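Putative tryptophan halogenase (Xanthomonas campestris pv. campestris, PDB 6Y1W) is a flavin-dependent halogenase that probably uses FAD, in chemistry of the monooxygenase type, to halogenate an aromatic substrate. Local coordinates at residues I92-W97 and I393-A398; Y104-G109 and P345-N350; R389-L394 and E438-N443. All coordinates share one frame; numbering follows the deposited sequence.

All three contacts are buried and sit close together, their centres 10 to 12 Å apart; contact 2 lies deepest, its centre about 8 Å from that of the chain, and contact 1 farthest out at about 15 Å. Contacts 1 and 3 share helix 371-397, whereas contacts 1 and 2 share a sheet through neighbouring strands 91-99 and 102-107. Their chemistry differs accordingly. Contact 1 is an aromatic cluster between sheet and helix end, contact 3 a stack of two phenylalanines, and contact 2 a polar histidine-carboxylate pair. Glu347 of contact 2 also bonds His395 of contact 1 and packs against Phe391 of contact 3, while contacts 2 and 3 border the same butanediol.

Contact 1: residues I92-W97 and I393-A398. With BUD ((2S,3S)-butane-2,3-diol), chain J.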
loop_
_atom_site.group_PDB
_atom_site.type_symbol
_atom_site.label_atom_id
_atom_site.label_comp_id
_atom_site.label_asym_id
_atom_site.label_seq_id
_atom_site.Cartn_x
_atom_site.Cartn_y
_atom_site.Cartn_z
ATOM N N ILE A 92 8.606 -19.753 11.037
ATOM C CA ILE A 92 9.919 -20.327 10.735
ATOM C C ILE A 92 10.782 -20.171 11.983
ATOM O O ILE A 92 10.907 -19.055 12.519
ATOM C CB ILE A 92 10.618 -19.612 9.563
ATOM C CG1 ILE A 92 9.740 -19.709 8.297
ATOM C CG2 ILE A 92 11.976 -20.222 9.260
ATOM C CD1 ILE A 92 10.309 -18.977 7.070
ATOM N N ALA A 93 11.413 -21.265 12.425
ATOM C CA ALA A 93 12.344 -21.183 13.546
ATOM C C ALA A 93 13.740 -20.947 12.995
ATOM O O ALA A 93 14.285 -21.797 12.264
ATOM C CB ALA A 93 12.285 -22.455 14.395
ATOM N N PHE A 94 14.307 -19.772 13.317
ATOM C CA PHE A 94 15.633 -19.394 12.836
ATOM C C PHE A 94 16.649 -19.717 13.912
ATOM O O PHE A 94 16.693 -19.048 14.946
ATOM C CB PHE A 94 15.674 -17.906 12.483
ATOM C CG PHE A 94 15.059 -17.618 11.139
ATOM C CD1 PHE A 94 15.822 -17.823 9.980
ATOM C CD2 PHE A 94 13.720 -17.266 11.012
ATOM C CE1 PHE A 94 15.252 -17.627 8.689
ATOM C CE2 PHE A 94 13.152 -17.038 9.725
ATOM C CZ PHE A 94 13.918 -17.245 8.574
ATOM N N GLU A 95 17.436 -20.753 13.676
ATOM C CA GLU A 95 18.445 -21.214 14.631
ATOM C C GLU A 95 19.846 -20.843 14.156
ATOM O O GLU A 95 20.203 -21.087 12.995
ATOM C CB GLU A 95 18.319 -22.722 14.827
ATOM C CG GLU A 95 17.008 -23.135 15.453
ATOM C CD GLU A 95 16.868 -24.633 15.641
ATOM O OE1 GLU A 95 17.683 -25.390 15.080
ATOM O OE2 GLU A 95 15.943 -25.045 16.379
ATOM N N HIS A 96 20.639 -20.235 15.071
ATOM C CA HIS A 96 22.063 -19.948 14.871
ATOM C C HIS A 96 22.301 -18.784 13.900
ATOM O O HIS A 96 23.404 -18.664 13.345
ATOM C CB HIS A 96 22.869 -21.179 14.380
ATOM C CG HIS A 96 22.852 -22.367 15.310
ATOM N ND1 HIS A 96 23.374 -22.345 16.594
ATOM C CD2 HIS A 96 22.456 -23.644 15.084
ATOM C CE1 HIS A 96 23.243 -23.547 17.134
ATOM N NE2 HIS A 96 22.701 -24.355 16.236
ATOM N N TRP A 97 21.295 -17.928 13.658
ATOM C CA TRP A 97 21.472 -16.803 12.743
ATOM C C TRP A 97 22.038 -15.583 13.470
ATOM O O TRP A 97 23.038 -14.995 13.024
ATOM C CB TRP A 97 20.128 -16.450 12.051
ATOM C CG TRP A 97 19.739 -17.485 11.029
ATOM C CD1 TRP A 97 19.069 -18.662 11.252
ATOM C CD2 TRP A 97 20.005 -17.441 9.617
ATOM N NE1 TRP A 97 18.944 -19.363 10.081
ATOM C CE2 TRP A 97 19.499 -18.643 9.061
ATOM C CE3 TRP A 97 20.627 -16.513 8.774
ATOM C CZ2 TRP A 97 19.600 -18.946 7.711
ATOM C CZ3 TRP A 97 20.748 -16.823 7.433
ATOM C CH2 TRP A 97 20.228 -18.029 6.908
ATOM N N ILE A 393 18.387 -10.599 2.168
ATOM C CA ILE A 393 19.712 -10.072 2.519
ATOM C C ILE A 393 19.806 -9.763 3.999
ATOM O O ILE A 393 20.837 -10.039 4.650
ATOM C CB ILE A 393 20.023 -8.822 1.687
ATOM C CG1 ILE A 393 20.168 -9.201 0.219
ATOM C CG2 ILE A 393 21.362 -8.212 2.132
ATOM C CD1 ILE A 393 20.169 -7.989 -0.726
ATOM N N LEU A 394 18.728 -9.213 4.568
ATOM C CA LEU A 394 18.704 -8.916 5.991
ATOM C C LEU A 394 19.094 -10.123 6.843
ATOM O O LEU A 394 19.837 -9.986 7.826
ATOM C CB LEU A 394 17.303 -8.430 6.353
ATOM C CG LEU A 394 17.010 -8.323 7.829
ATOM C CD1 LEU A 394 17.896 -7.269 8.540
ATOM C CD2 LEU A 394 15.548 -7.979 8.021
ATOM N N HIS A 395 18.633 -11.321 6.466
ATOM C CA HIS A 395 18.934 -12.504 7.279
ATOM C C HIS A 395 20.435 -12.778 7.366
ATOM O O HIS A 395 20.907 -13.260 8.402
ATOM C CB HIS A 395 18.208 -13.717 6.699
ATOM C CG HIS A 395 16.811 -13.884 7.218
ATOM N ND1 HIS A 395 16.548 -14.078 8.564
ATOM C CD2 HIS A 395 15.608 -13.883 6.586
ATOM C CE1 HIS A 395 15.237 -14.203 8.737
ATOM N NE2 HIS A 395 14.645 -14.100 7.556
ATOM N N TYR A 396 21.181 -12.506 6.295
ATOM C CA TYR A 396 22.617 -12.762 6.279
ATOM C C TYR A 396 23.406 -11.603 6.866
ATOM O O TYR A 396 24.460 -11.836 7.476
ATOM C CB TYR A 396 23.099 -13.023 4.845
ATOM C CG TYR A 396 22.704 -14.391 4.353
ATOM C CD1 TYR A 396 23.416 -15.508 4.746
ATOM C CD2 TYR A 396 21.621 -14.568 3.477
ATOM C CE1 TYR A 396 23.091 -16.782 4.294
ATOM C CE2 TYR A 396 21.284 -15.858 3.037
ATOM C CZ TYR A 396 22.035 -16.944 3.443
ATOM O OH TYR A 396 21.759 -18.219 3.021
ATOM N N HIS A 397 22.933 -10.365 6.683
ATOM C CA HIS A 397 23.717 -9.188 7.072
ATOM C C HIS A 397 23.565 -8.846 8.540
ATOM O O HIS A 397 24.525 -8.361 9.157
ATOM C CB HIS A 397 23.302 -7.971 6.229
ATOM C CG HIS A 397 24.232 -6.791 6.353
ATOM N ND1 HIS A 397 25.569 -6.874 6.022
ATOM C CD2 HIS A 397 24.004 -5.502 6.715
ATOM C CE1 HIS A 397 26.128 -5.676 6.172
ATOM N NE2 HIS A 397 25.207 -4.827 6.593
ATOM N N ALA A 398 22.377 -9.056 9.110
ATOM C CA ALA A 398 22.134 -8.759 10.524
ATOM C C ALA A 398 22.575 -9.969 11.344
ATOM O O ALA A 398 21.814 -10.910 11.564
ATOM C CB ALA A 398 20.671 -8.412 10.754
HETATM C C1 BUD J . 27.599 -25.513 15.316
HETATM O O1 BUD J . 28.865 -25.413 13.224
HETATM C C2 BUD J . 27.646 -25.090 13.847
HETATM O O2 BUD J . 27.852 -23.225 12.447
HETATM C C3 BUD J . 27.528 -23.577 13.757
HETATM C C4 BUD J . 26.091 -23.127 14.018
#
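With chi1 at -79° in Phe94 and -72° in Trp97, both side chains have CG anti to the carbonyl carbon; the Phe94 ring is brought to His395, and the Trp97 ring to both His395 and Tyr396. Phe94 takes the imidazole over one face in an offset stack, centroids 4.2 Å apart and planes tilted by 21°. The overlap lies at the rim, where Phe94 CZ comes to 3.3 Å from His395 CE1; Ile92 CG2 covers the opposite face of the phenyl ring. Flat rings suit this place because they fill it densely while the imidazole keeps its nitrogens for polar partners, Glu347 at NE2 and Gln452 at ND1. Phe94, Trp97, His395 and Tyr396 thus form an aromatic cluster that joins strand 91-99 of the mixed sheet to the C-terminal end of helix 371-397. Its other two pairs are T-shaped: His395 turns an edge to the six-membered ring of Trp97, and the indole in turn directs its own edge at the face of Tyr396, with Trp97 CZ3 at 3.9 Å from Tyr396 CE1. His395 O lies at the indole edge, near the ring plane, 3.3 Å from Trp97 CE3, while the indole NE1 bonds to Ala266 O of strand 263-268. Tyr396 OH reaches Glu344. At the corner where the chain turns, butanediol C4 rests over one face of the His96 ring, 3.6 Å from His96 CG.

Contact 2: residues Y104-G109 and P345-N350; sequences YIHSFG and PIESTN. With BUD ((2S,3S)-butane-2,3-diol), chain H.
His106 and Glu347 form a histidine-carboxylate hydrogen bond, linking edge strand 102-107 of the seven-stranded sheet to the loop that leads into helix 350-363. His106 ND1 donates to Glu347 OE2 over 2.8 Å with a somewhat bent angle of 146° at the hydrogen. The oxygen lies close to the imidazole plane and is met on its syn side, although the ring and carboxylate planes stand 58° apart. Two torsions make the meeting possible: CG of His106 lies anti to the backbone N (chi1 176°), and the Glu347 chain bends at chi2, which brings its carboxylate to the ND1 edge of the ring. This is the tight part. OE2 is also hydrogen-bonded to His395 NE2, so two imidazoles grip one oxygen, which should help to hold the carboxylate in place. A histidine suits the strand position because its other nitrogen, NE2, can bond to Ser444 OG at the same time. Glu347 is predicted to bind L-tryptophan, and neighbouring Ser348 OG bonds to Lys89, the predicted active-site lysine. The butanediol side is looser: His106 CE1 is 3.7 Å from butanediol O1, and Phe108 CE1 is 3.9 Å from butanediol C1. At the strand end, Ser107 OG donates over 2.8 Å to Phe108 O, in the carbonyl plane and on a lone pair.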
loop_
_atom_site.group_PDB
_atom_site.type_symbol
_atom_site.label_atom_id
_atom_site.label_comp_id
_atom_site.label_asym_id
_atom_site.label_seq_id
_atom_site.Cartn_x
_atom_site.Cartn_y
_atom_site.Cartn_z
ATOM N N TYR A 104 15.529 -17.674 17.387
ATOM C CA TYR A 104 14.265 -16.952 17.533
ATOM C C TYR A 104 13.301 -17.517 16.500
ATOM O O TYR A 104 13.684 -18.331 15.657
ATOM C CB TYR A 104 14.443 -15.413 17.336
ATOM C CG TYR A 104 14.706 -15.027 15.874
ATOM C CD1 TYR A 104 15.980 -15.152 15.296
ATOM C CD2 TYR A 104 13.674 -14.578 15.069
ATOM C CE1 TYR A 104 16.207 -14.841 13.976
ATOM C CE2 TYR A 104 13.889 -14.280 13.747
ATOM C CZ TYR A 104 15.149 -14.402 13.196
ATOM O OH TYR A 104 15.372 -14.103 11.854
ATOM N N ILE A 105 12.046 -17.067 16.571
ATOM C CA ILE A 105 11.011 -17.477 15.612
ATOM C C ILE A 105 10.489 -16.249 14.877
ATOM O O ILE A 105 10.186 -15.215 15.498
ATOM C CB ILE A 105 9.847 -18.212 16.318
ATOM C CG1 ILE A 105 10.356 -19.534 16.905
ATOM C CG2 ILE A 105 8.674 -18.492 15.349
ATOM C CD1 ILE A 105 9.352 -20.112 17.936
ATOM N N HIS A 106 10.354 -16.389 13.549
ATOM C CA HIS A 106 9.673 -15.423 12.700
ATOM C C HIS A 106 8.319 -16.038 12.384
ATOM O O HIS A 106 8.229 -16.945 11.553
ATOM C CB HIS A 106 10.464 -15.176 11.422
ATOM C CG HIS A 106 9.773 -14.266 10.457
ATOM N ND1 HIS A 106 10.163 -14.156 9.140
ATOM C CD2 HIS A 106 8.697 -13.459 10.611
ATOM C CE1 HIS A 106 9.363 -13.300 8.524
ATOM N NE2 HIS A 106 8.458 -12.876 9.386
ATOM N N SER A 107 7.270 -15.518 13.012
ATOM C CA SER A 107 5.946 -16.116 12.861
ATOM C C SER A 107 5.079 -15.235 11.986
ATOM O O SER A 107 5.399 -14.076 11.714
ATOM C CB SER A 107 5.269 -16.317 14.227
ATOM O OG SER A 107 4.849 -15.073 14.777
ATOM N N PHE A 108 3.948 -15.796 11.562
ATOM C CA PHE A 108 2.875 -14.984 11.016
ATOM C C PHE A 108 2.183 -14.234 12.145
ATOM O O PHE A 108 2.580 -14.306 13.314
ATOM C CB PHE A 108 1.889 -15.864 10.240
ATOM C CG PHE A 108 2.544 -16.704 9.172
ATOM C CD1 PHE A 108 3.485 -16.145 8.310
ATOM C CD2 PHE A 108 2.221 -18.053 9.042
ATOM C CE1 PHE A 108 4.092 -16.929 7.320
ATOM C CE2 PHE A 108 2.837 -18.843 8.071
ATOM C CZ PHE A 108 3.748 -18.290 7.207
ATOM N N GLY A 109 1.160 -13.465 11.811
ATOM C CA GLY A 109 0.418 -12.763 12.851
ATOM C C GLY A 109 1.039 -11.427 13.240
ATOM O O GLY A 109 1.773 -10.812 12.478
ATOM N N PRO A 345 15.011 -20.386 -0.447
ATOM C CA PRO A 345 13.725 -20.552 0.270
ATOM C C PRO A 345 13.759 -20.202 1.742
ATOM O O PRO A 345 13.009 -20.786 2.545
ATOM C CB PRO A 345 13.411 -22.047 0.074
ATOM C CG PRO A 345 14.766 -22.687 0.015
ATOM C CD PRO A 345 15.607 -21.684 -0.806
ATOM N N ILE A 346 14.590 -19.221 2.103
ATOM C CA ILE A 346 14.772 -18.877 3.507
ATOM C C ILE A 346 13.509 -18.286 4.119
ATOM O O ILE A 346 13.288 -18.421 5.327
ATOM C CB ILE A 346 15.968 -17.923 3.635
ATOM C CG1 ILE A 346 16.307 -17.647 5.091
ATOM C CG2 ILE A 346 15.664 -16.559 2.969
ATOM C CD1 ILE A 346 17.594 -16.801 5.226
ATOM N N GLU A 347 12.653 -17.640 3.315
ATOM C CA GLU A 347 11.372 -17.124 3.783
ATOM C C GLU A 347 10.208 -17.702 2.977
ATOM O O GLU A 347 9.138 -17.099 2.915
ATOM C CB GLU A 347 11.331 -15.584 3.732
ATOM C CG GLU A 347 12.130 -14.915 4.871
ATOM C CD GLU A 347 11.437 -14.989 6.230
ATOM O OE1 GLU A 347 10.230 -15.345 6.295
ATOM O OE2 GLU A 347 12.123 -14.694 7.283
ATOM N N SER A 348 10.395 -18.876 2.360
ATOM C CA SER A 348 9.301 -19.627 1.731
ATOM C C SER A 348 8.527 -18.774 0.728
ATOM O O SER A 348 7.298 -18.729 0.751
ATOM C CB SER A 348 8.321 -20.229 2.764
ATOM O OG SER A 348 8.979 -20.783 3.932
ATOM N N THR A 349 9.245 -18.134 -0.191
ATOM C CA THR A 349 8.627 -17.211 -1.145
ATOM C C THR A 349 8.466 -17.788 -2.560
ATOM O O THR A 349 7.879 -17.103 -3.400
ATOM C CB THR A 349 9.417 -15.896 -1.233
ATOM O OG1 THR A 349 10.830 -16.153 -1.382
ATOM C CG2 THR A 349 9.182 -15.022 -0.003
ATOM N N ASN A 350 8.915 -19.014 -2.858
ATOM C CA ASN A 350 8.905 -19.493 -4.256
ATOM C C ASN A 350 7.487 -19.562 -4.832
ATOM O O ASN A 350 7.182 -18.978 -5.888
ATOM C CB ASN A 350 9.562 -20.885 -4.331
ATOM C CG ASN A 350 9.376 -21.547 -5.700
ATOM O OD1 ASN A 350 9.820 -20.980 -6.691
ATOM N ND2 ASN A 350 8.726 -22.739 -5.769
HETATM C C1 BUD H . 4.584 -13.954 4.838
HETATM O O1 BUD H . 6.364 -13.351 6.289
HETATM C C2 BUD H . 5.396 -12.800 5.426
HETATM O O2 BUD H . 5.147 -10.712 6.702
HETATM C C3 BUD H . 4.472 -11.858 6.204
HETATM C C4 BUD H . 3.337 -11.405 5.277
#

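Contact 3: residues R389-L394 and E438-N443; sequences RDFVIL and ELFAEN. With BUD ((2S,3S)-butane-2,3-diol), chain H.
The phenyl rings of Phe391 and Phe440 lie face to face, their centroids 3.9 Å apart and their planes only 12° from parallel. Leu394 CD2 covers the opposite face of Phe391, and Leu439 CD2 does the same for Phe440, so the pair is sandwiched between two leucine methyls. At the edge of Phe440, near its plane, butanediol O1 is 3.5 Å from Phe440 CD1. The closest approach within the stack is 3.4 Å, from Phe391 CG to Phe440 CD2. Phe440 CB adds a CH-pi contact over the same face of Phe391, 4.2 Å from the ring centroid. Phe391 holds CG anti to its backbone nitrogen (chi1 -157°), which sends the ring out from helix 371-397 to meet Phe440; its other neighbours include Trp445, the two rings edge-to-face, and Glu347. Two phenylalanines suit this place, since flat apolar rings can pack closely between helix and loop. Just before Phe391 in the helix, Arg389 and Asp390 form a salt bridge, NE and NH2 both reaching OD1, with Arg389 NH2 to Asp390 OD1 at 2.8 Å. Beyond the stack, Ala441 stands at the N-cap of helix 442-451, and Ala441 CB is 3.8 Å from butanediol O2. Ala441 N donates almost straight, at 172°, to butanediol O2 over 3.0 Å, and Ser444 OG bonds to the diol as well. The arrangement is that of a pocket wall in which an aromatic stack backs a ligand site, here next to the glutamate predicted to bind L-tryptophan.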
loop_
_atom_site.group_PDB
_atom_site.type_symbol
_atom_site.label_atom_id
_atom_site.label_comp_id
_atom_site.label_asym_id
_atom_site.label_seq_id
_atom_site.Cartn_x
_atom_site.Cartn_y
_atom_site.Cartn_z
ATOM N N ARG A 389 13.949 -9.449 -1.927
ATOM C CA ARG A 389 15.411 -9.568 -1.964
ATOM C C ARG A 389 16.032 -8.924 -0.734
ATOM O O ARG A 389 16.895 -9.531 -0.073
ATOM C CB ARG A 389 15.961 -8.921 -3.244
ATOM C CG ARG A 389 17.509 -8.947 -3.304
ATOM C CD ARG A 389 18.026 -7.845 -4.198
ATOM N NE ARG A 389 17.715 -6.552 -3.612
ATOM C CZ ARG A 389 17.696 -5.411 -4.311
ATOM N NH1 ARG A 389 17.999 -5.465 -5.619
ATOM N NH2 ARG A 389 17.402 -4.240 -3.703
ATOM N N ASP A 390 15.584 -7.696 -0.397
ATOM C CA ASP A 390 16.191 -6.981 0.727
ATOM C C ASP A 390 15.979 -7.742 2.021
ATOM O O ASP A 390 16.853 -7.750 2.900
ATOM C CB ASP A 390 15.615 -5.568 0.851
ATOM C CG ASP A 390 16.173 -4.604 -0.197
ATOM O OD1 ASP A 390 17.052 -5.011 -0.998
ATOM O OD2 ASP A 390 15.659 -3.450 -0.224
ATOM N N PHE A 391 14.810 -8.370 2.170
ATOM C CA PHE A 391 14.521 -9.090 3.398
ATOM C C PHE A 391 15.371 -10.358 3.509
ATOM O O PHE A 391 15.769 -10.753 4.620
ATOM C CB PHE A 391 13.022 -9.430 3.448
ATOM C CG PHE A 391 12.509 -9.658 4.868
ATOM C CD1 PHE A 391 12.039 -8.588 5.619
ATOM C CD2 PHE A 391 12.503 -10.940 5.432
ATOM C CE1 PHE A 391 11.574 -8.796 6.932
ATOM C CE2 PHE A 391 12.044 -11.153 6.713
ATOM C CZ PHE A 391 11.572 -10.088 7.473
ATOM N N VAL A 392 15.641 -11.020 2.377
ATOM C CA VAL A 392 16.531 -12.170 2.378
ATOM C C VAL A 392 17.939 -11.727 2.741
ATOM O O VAL A 392 18.601 -12.348 3.585
ATOM C CB VAL A 392 16.466 -12.871 1.013
ATOM C CG1 VAL A 392 17.563 -13.972 0.873
ATOM C CG2 VAL A 392 15.042 -13.439 0.774
ATOM N N ILE A 393 18.387 -10.599 2.168
ATOM C CA ILE A 393 19.712 -10.072 2.519
ATOM C C ILE A 393 19.806 -9.763 3.999
ATOM O O ILE A 393 20.837 -10.039 4.650
ATOM C CB ILE A 393 20.023 -8.822 1.687
ATOM C CG1 ILE A 393 20.168 -9.201 0.219
ATOM C CG2 ILE A 393 21.362 -8.212 2.132
ATOM C CD1 ILE A 393 20.169 -7.989 -0.726
ATOM N N LEU A 394 18.728 -9.213 4.568
ATOM C CA LEU A 394 18.704 -8.916 5.991
ATOM C C LEU A 394 19.094 -10.123 6.843
ATOM O O LEU A 394 19.837 -9.986 7.826
ATOM C CB LEU A 394 17.303 -8.430 6.353
ATOM C CG LEU A 394 17.010 -8.323 7.829
ATOM C CD1 LEU A 394 17.896 -7.269 8.540
ATOM C CD2 LEU A 394 15.548 -7.979 8.021
ATOM N N GLU A 438 4.426 -4.456 -0.627
ATOM C CA GLU A 438 5.547 -5.232 -0.111
ATOM C C GLU A 438 4.997 -6.441 0.627
ATOM O O GLU A 438 3.988 -6.351 1.336
ATOM C CB GLU A 438 6.406 -4.394 0.826
ATOM C CG GLU A 438 7.245 -3.390 0.093
ATOM C CD GLU A 438 7.778 -2.319 1.018
ATOM O OE1 GLU A 438 7.358 -2.265 2.204
ATOM O OE2 GLU A 438 8.635 -1.533 0.560
ATOM N N LEU A 439 5.678 -7.581 0.447
ATOM C CA LEU A 439 5.236 -8.801 1.109
ATOM C C LEU A 439 5.363 -8.695 2.627
ATOM O O LEU A 439 4.450 -9.082 3.355
ATOM C CB LEU A 439 6.036 -9.993 0.581
ATOM C CG LEU A 439 5.856 -11.281 1.382
ATOM C CD1 LEU A 439 4.402 -11.784 1.349
ATOM C CD2 LEU A 439 6.788 -12.345 0.821
ATOM N N PHE A 440 6.521 -8.267 3.129
ATOM C CA PHE A 440 6.803 -8.454 4.545
ATOM C C PHE A 440 6.162 -7.333 5.365
ATOM O O PHE A 440 6.401 -6.146 5.119
ATOM C CB PHE A 440 8.313 -8.568 4.759
ATOM C CG PHE A 440 8.863 -9.863 4.192
ATOM C CD1 PHE A 440 8.577 -11.062 4.825
ATOM C CD2 PHE A 440 9.609 -9.884 3.014
ATOM C CE1 PHE A 440 9.035 -12.243 4.311
ATOM C CE2 PHE A 440 10.073 -11.065 2.484
ATOM C CZ PHE A 440 9.794 -12.255 3.134
ATOM N N ALA A 441 5.322 -7.730 6.310
ATOM C CA ALA A 441 4.607 -6.817 7.170
ATOM C C ALA A 441 5.545 -6.215 8.224
ATOM O O ALA A 441 6.675 -6.658 8.427
ATOM C CB ALA A 441 3.459 -7.552 7.859
ATOM N N GLU A 442 5.064 -5.158 8.877
ATOM C CA GLU A 442 5.825 -4.585 9.985
ATOM C C GLU A 442 6.230 -5.642 11.008
ATOM O O GLU A 442 7.373 -5.635 11.479
ATOM C CB GLU A 442 5.019 -3.455 10.637
ATOM C CG GLU A 442 4.948 -2.229 9.734
ATOM C CD GLU A 442 4.150 -1.083 10.331
ATOM O OE1 GLU A 442 3.687 -1.206 11.473
ATOM O OE2 GLU A 442 3.988 -0.051 9.642
ATOM N N ASN A 443 5.324 -6.575 11.353
ATOM C CA ASN A 443 5.653 -7.618 12.329
ATOM C C ASN A 443 6.899 -8.403 11.912
ATOM O O ASN A 443 7.695 -8.833 12.772
ATOM C CB ASN A 443 4.470 -8.591 12.490
ATOM C CG ASN A 443 4.756 -9.689 13.530
ATOM O OD1 ASN A 443 4.830 -9.402 14.700
ATOM N ND2 ASN A 443 4.911 -10.924 13.088
HETATM C C1 BUD H . 4.584 -13.954 4.838
HETATM O O1 BUD H . 6.364 -13.351 6.289
HETATM C C2 BUD H . 5.396 -12.800 5.426
HETATM O O2 BUD H . 5.147 -10.712 6.702
HETATM C C3 BUD H . 4.472 -11.858 6.204
HETATM C C4 BUD H . 3.337 -11.405 5.277
#